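Local coordinates for CymD (Pseudomonas putida, PDB 6Z34), which forms a FadL-family outer-membrane channel for the uptake of monoaromatic hydrocarbons, probably by lateral diffusion out of the barrel, at residues A21-G26 / G285-F290; S163-L168 / S204-R209. One frame throughout, in Å; residues are numbered along the deposited sequence.

Interaction 1. Residues A21-G26 / G285-F290; sequences AAFNIG and GISHEF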
loop_
_atom_site.group_PDB
_atom_site.type_symbol
_atom_site.label_atom_id
_atom_site.label_comp_id
_atom_site.label_asym_id
_atom_site.label_seq_id
_atom_site.Cartn_x
_atom_site.Cartn_y
_atom_site.Cartn_z
ATOM N N ALA A 21 9.499 -12.949 -2.433
ATOM C CA ALA A 21 10.450 -13.154 -1.341
ATOM C C ALA A 21 11.748 -13.807 -1.823
ATOM O O ALA A 21 12.817 -13.574 -1.246
ATOM C CB ALA A 21 9.803 -14.017 -0.261
ATOM N N ALA A 22 11.671 -14.647 -2.854
ATOM C CA ALA A 22 12.828 -15.349 -3.371
ATOM C C ALA A 22 12.961 -15.219 -4.881
ATOM O O ALA A 22 13.992 -15.615 -5.435
ATOM C CB ALA A 22 12.762 -16.842 -2.995
ATOM N N PHE A 23 11.967 -14.658 -5.554
ATOM C CA PHE A 23 11.939 -14.600 -7.000
ATOM C C PHE A 23 12.369 -13.221 -7.489
ATOM O O PHE A 23 11.929 -12.200 -6.951
ATOM C CB PHE A 23 10.544 -14.918 -7.507
ATOM C CG PHE A 23 10.492 -15.129 -8.974
ATOM C CD1 PHE A 23 10.148 -14.083 -9.836
ATOM C CD2 PHE A 23 10.803 -16.365 -9.506
ATOM C CE1 PHE A 23 10.123 -14.299 -11.194
ATOM C CE2 PHE A 23 10.755 -16.578 -10.862
ATOM C CZ PHE A 23 10.410 -15.558 -11.704
ATOM N N ASN A 24 13.216 -13.203 -8.520
ATOM C CA ASN A 24 13.720 -11.961 -9.087
ATOM C C ASN A 24 12.597 -11.181 -9.750
ATOM O O ASN A 24 12.284 -11.426 -10.918
ATOM C CB ASN A 24 14.814 -12.232 -10.106
ATOM C CG ASN A 24 15.346 -10.944 -10.722
ATOM O OD1 ASN A 24 15.007 -9.845 -10.280
ATOM N ND2 ASN A 24 16.188 -11.075 -11.739
ATOM N N ILE A 25 11.992 -10.240 -9.023
ATOM C CA ILE A 25 10.854 -9.489 -9.542
ATOM C C ILE A 25 11.362 -8.195 -10.167
ATOM O O ILE A 25 10.571 -7.323 -10.552
ATOM C CB ILE A 25 9.802 -9.207 -8.451
ATOM C CG1 ILE A 25 10.380 -8.392 -7.291
ATOM C CG2 ILE A 25 9.148 -10.494 -7.949
ATOM C CD1 ILE A 25 9.261 -7.633 -6.486
ATOM N N GLY A 26 12.687 -8.065 -10.271
ATOM C CA GLY A 26 13.291 -6.875 -10.839
ATOM C C GLY A 26 13.516 -5.785 -9.801
ATOM O O GLY A 26 13.641 -6.043 -8.599
ATOM N N GLY A 285 9.273 -17.117 1.640
ATOM C CA GLY A 285 8.859 -17.720 0.391
ATOM C C GLY A 285 9.970 -18.508 -0.268
ATOM O O GLY A 285 11.110 -18.565 0.208
ATOM N N ILE A 286 9.616 -19.107 -1.395
ATOM C CA ILE A 286 10.503 -20.028 -2.075
ATOM C C ILE A 286 10.268 -19.893 -3.570
ATOM O O ILE A 286 9.147 -19.622 -4.018
ATOM C CB ILE A 286 10.261 -21.467 -1.574
ATOM C CG1 ILE A 286 11.029 -22.483 -2.396
ATOM C CG2 ILE A 286 8.819 -21.789 -1.654
ATOM C CD1 ILE A 286 10.873 -23.877 -1.840
ATOM N N SER A 287 11.358 -20.039 -4.331
ATOM C CA SER A 287 11.346 -20.086 -5.786
ATOM C C SER A 287 12.041 -21.357 -6.261
ATOM O O SER A 287 13.136 -21.687 -5.791
ATOM C CB SER A 287 12.059 -18.881 -6.387
ATOM O OG SER A 287 11.982 -18.937 -7.796
ATOM N N HIS A 288 11.417 -22.050 -7.209
ATOM C CA HIS A 288 11.939 -23.291 -7.757
ATOM C C HIS A 288 11.967 -23.152 -9.269
ATOM O O HIS A 288 10.921 -22.965 -9.897
ATOM C CB HIS A 288 11.090 -24.498 -7.335
ATOM C CG HIS A 288 11.697 -25.815 -7.704
ATOM N ND1 HIS A 288 12.789 -26.343 -7.048
ATOM C CD2 HIS A 288 11.373 -26.706 -8.672
ATOM C CE1 HIS A 288 13.108 -27.503 -7.595
ATOM N NE2 HIS A 288 12.264 -27.747 -8.580
ATOM N N GLU A 289 13.155 -23.225 -9.843
ATOM C CA GLU A 289 13.348 -23.009 -11.269
ATOM C C GLU A 289 13.721 -24.357 -11.881
ATOM O O GLU A 289 14.883 -24.757 -11.850
ATOM C CB GLU A 289 14.417 -21.931 -11.507
ATOM C CG GLU A 289 13.920 -20.524 -11.202
ATOM C CD GLU A 289 15.029 -19.513 -10.902
ATOM O OE1 GLU A 289 16.164 -19.683 -11.397
ATOM O OE2 GLU A 289 14.750 -18.536 -10.166
ATOM N N PHE A 290 12.717 -25.070 -12.414
ATOM C CA PHE A 290 12.965 -26.357 -13.059
ATOM C C PHE A 290 13.927 -26.231 -14.237
ATOM O O PHE A 290 14.535 -27.227 -14.649
ATOM C CB PHE A 290 11.661 -26.985 -13.555
ATOM C CG PHE A 290 10.648 -27.256 -12.474
ATOM C CD1 PHE A 290 10.739 -28.389 -11.684
ATOM C CD2 PHE A 290 9.582 -26.388 -12.270
ATOM C CE1 PHE A 290 9.794 -28.645 -10.702
ATOM C CE2 PHE A 290 8.635 -26.640 -11.290
ATOM C CZ PHE A 290 8.743 -27.772 -10.505
HETATM O O HOH W 1 9.362 -16.138 -4.055
HETATM O O HOH W 2 14.786 -15.544 -9.396
#
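The irregular backbone of 21-26 comes alongside strand 281-289 at Ala21 and Ala22, with Ala21 CA 5.1 Å from Gly285 CA, yet no hydrogen bond passes directly between the two segments. Small side chains make this approach possible: the Ala21 methyl CB sits 3.7 Å from Gly285 N, and Gly285, lacking a CB of its own, leaves room for it. The Ala22 methyl likewise rests on the strand backbone, its CB 3.7 Å from Ser287 N. Phe23 meets the strand at a ring edge, where Ser287 OG lies in the plane of the ring, 3.3 Å from CD2; with OG anti to the Ser287 backbone N (chi1 -178°), the hydroxyl reaches over to that rim. In FadL-type channels an N-terminal plug fills a beta-barrel, and this contact is consistent with a plug loop lying against the barrel wall. Ile286 and His288 point away from the loop, Ile286 on the surface. Arg235 on the adjoining strand 234-259 hydrogen-bonds Ala22 O. Farther along, a water bridges Asn24 N, 3.0 Å away, and Glu289 OE2, 3.1 Å away, linking a loop amide to a carboxylate. Asn24 OD1 also accepts from Gly26 N at 2.9 Å, an Asx turn that shapes the loop as it leaves the wall.

Interaction 2. Residues S163-L168 / S204-R209; sequences SVNLGL and SADNHR
Ala205 N donates to Leu166 O at 2.7 Å, and Leu166 N returns a bond to Ala205 O at 2.9 Å. Ala205 O also receives a CA-H...O contact from Asn165 CA, 3.1 Å away. On one face of this hydrogen-bonded antiparallel pair Leu166 CG lies 4.2 Å from Ala205 CB; the small methyl suits a place beside the branched leucine, which Leu203 also touches. Gly167 and Ser204 form the next, non-hydrogen-bonded pair. The two strands are neighbours in the barrel wall, but strand 198-229 is interrupted here: beyond Ala205 the chain turns into a loop, and Val164 pairs instead with Val215. Asn165 reaches across to that departing loop. With CG beside its own backbone N (chi1 -68°), its side chain crosses that of Asp206 at about a right angle, the amide and carboxylate planes 49° apart, and ND2 lies 2.8 Å from Asp206 OD1 at an angle too poor for a hydrogen bond. Its OD1 takes a weak but straight bond from Asn207 N at 3.3 Å (173°). The other carboxylate oxygen, Asp206 OD2, is hydrogen-bonded by Tyr131 on strand 131-146. Replacing Asn165 by an alanine would probably leave Asn207 N without this acceptor and open a gap beside Asp206.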
loop_
_atom_site.group_PDB
_atom_site.type_symbol
_atom_site.label_atom_id
_atom_site.label_comp_id
_atom_site.label_asym_id
_atom_site.label_seq_id
_atom_site.Cartn_x
_atom_site.Cartn_y
_atom_site.Cartn_z
ATOM N N SER A 163 -0.721 10.761 2.545
ATOM C CA SER A 163 -1.740 11.786 2.358
ATOM C C SER A 163 -3.116 11.137 2.438
ATOM O O SER A 163 -3.341 10.091 1.819
ATOM C CB SER A 163 -1.551 12.485 1.010
ATOM O OG SER A 163 -2.318 13.668 0.905
ATOM N N VAL A 164 -4.036 11.739 3.197
ATOM C CA VAL A 164 -5.405 11.225 3.286
ATOM C C VAL A 164 -6.406 12.350 3.051
ATOM O O VAL A 164 -6.291 13.431 3.640
ATOM C CB VAL A 164 -5.680 10.509 4.626
ATOM C CG1 VAL A 164 -5.525 11.438 5.773
ATOM C CG2 VAL A 164 -7.073 9.886 4.644
ATOM N N ASN A 165 -7.343 12.109 2.132
ATOM C CA ASN A 165 -8.572 12.871 1.973
ATOM C C ASN A 165 -9.691 12.073 2.623
ATOM O O ASN A 165 -9.750 10.849 2.482
ATOM C CB ASN A 165 -8.911 13.112 0.492
ATOM C CG ASN A 165 -7.939 14.045 -0.204
ATOM O OD1 ASN A 165 -7.231 14.822 0.434
ATOM N ND2 ASN A 165 -7.930 13.995 -1.533
ATOM N N LEU A 166 -10.570 12.754 3.348
ATOM C CA LEU A 166 -11.596 12.017 4.069
ATOM C C LEU A 166 -12.840 12.862 4.219
ATOM O O LEU A 166 -12.797 14.098 4.168
ATOM C CB LEU A 166 -11.107 11.555 5.447
ATOM C CG LEU A 166 -10.797 12.579 6.545
ATOM C CD1 LEU A 166 -11.998 13.102 7.348
ATOM C CD2 LEU A 166 -9.780 11.941 7.461
ATOM N N GLY A 167 -13.950 12.153 4.419
ATOM C CA GLY A 167 -15.232 12.705 4.809
ATOM C C GLY A 167 -15.846 11.794 5.849
ATOM O O GLY A 167 -15.780 10.567 5.733
ATOM N N LEU A 168 -16.444 12.373 6.881
ATOM C CA LEU A 168 -16.918 11.570 8.000
ATOM C C LEU A 168 -18.210 12.188 8.509
ATOM O O LEU A 168 -18.205 13.320 8.998
ATOM C CB LEU A 168 -15.860 11.498 9.096
ATOM C CG LEU A 168 -16.378 10.874 10.389
ATOM C CD1 LEU A 168 -16.608 9.397 10.194
ATOM C CD2 LEU A 168 -15.412 11.115 11.532
ATOM N N SER A 204 -15.121 17.205 6.592
ATOM C CA SER A 204 -14.699 17.116 5.203
ATOM C C SER A 204 -13.258 17.592 5.116
ATOM O O SER A 204 -12.928 18.663 5.636
ATOM C CB SER A 204 -15.604 17.968 4.300
ATOM O OG SER A 204 -15.146 17.951 2.961
ATOM N N ALA A 205 -12.390 16.794 4.476
ATOM C CA ALA A 205 -10.975 17.172 4.440
ATOM C C ALA A 205 -10.398 16.606 3.142
ATOM O O ALA A 205 -9.769 15.543 3.109
ATOM C CB ALA A 205 -10.221 16.680 5.674
ATOM N N ASP A 206 -10.610 17.350 2.060
ATOM C CA ASP A 206 -10.420 16.849 0.705
ATOM C C ASP A 206 -9.793 17.932 -0.165
ATOM O O ASP A 206 -10.382 19.011 -0.327
ATOM C CB ASP A 206 -11.765 16.402 0.127
ATOM C CG ASP A 206 -11.626 15.315 -0.914
ATOM O OD1 ASP A 206 -10.520 15.136 -1.455
ATOM O OD2 ASP A 206 -12.635 14.641 -1.196
ATOM N N ASN A 207 -8.607 17.632 -0.724
ATOM C CA ASN A 207 -7.957 18.481 -1.727
ATOM C C ASN A 207 -8.882 18.822 -2.888
ATOM O O ASN A 207 -8.801 19.923 -3.448
ATOM C CB ASN A 207 -6.707 17.779 -2.300
ATOM C CG ASN A 207 -5.496 17.848 -1.377
ATOM O OD1 ASN A 207 -5.105 16.847 -0.771
ATOM N ND2 ASN A 207 -4.880 19.027 -1.284
ATOM N N HIS A 208 -9.744 17.886 -3.283
ATOM C CA HIS A 208 -10.540 18.046 -4.491
ATOM C C HIS A 208 -11.843 18.801 -4.274
ATOM O O HIS A 208 -12.444 19.252 -5.255
ATOM C CB HIS A 208 -10.845 16.676 -5.097
ATOM C CG HIS A 208 -9.717 16.118 -5.903
ATOM N ND1 HIS A 208 -9.138 16.807 -6.948
ATOM C CD2 HIS A 208 -9.043 14.948 -5.805
ATOM C CE1 HIS A 208 -8.163 16.082 -7.465
ATOM N NE2 HIS A 208 -8.085 14.948 -6.789
ATOM N N ARG A 209 -12.296 18.953 -3.028
ATOM C CA ARG A 209 -13.534 19.671 -2.752
ATOM C C ARG A 209 -13.301 21.057 -2.162
ATOM O O ARG A 209 -14.197 21.901 -2.228
ATOM C CB ARG A 209 -14.434 18.844 -1.815
ATOM C CG ARG A 209 -14.838 17.475 -2.388
ATOM C CD ARG A 209 -15.872 16.746 -1.539
ATOM N NE ARG A 209 -17.134 17.477 -1.419
ATOM C CZ ARG A 209 -18.204 17.276 -2.187
ATOM N NH1 ARG A 209 -19.308 17.990 -1.993
ATOM N NH2 ARG A 209 -18.174 16.366 -3.150
#

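In the fold
Interactions 1 and 2 lie on opposite sides of the chain's centre, their own centres about 40 Å apart and their nearest atoms about 23 Å apart, so they do not touch. Along the sequence, both segments of interaction 2 fall between those of interaction 1. Interaction 2 joins strands 151-171 and 198-229, linked through a short region that includes helices 172-180 and 188-193, and so helps close the wall between adjacent strands. Interaction 1 is long-range, holding a loop near the N-terminus against strand 281-289, which is consistent with the N-terminal plug of FadL-type channels being fastened to the wall of the barrel.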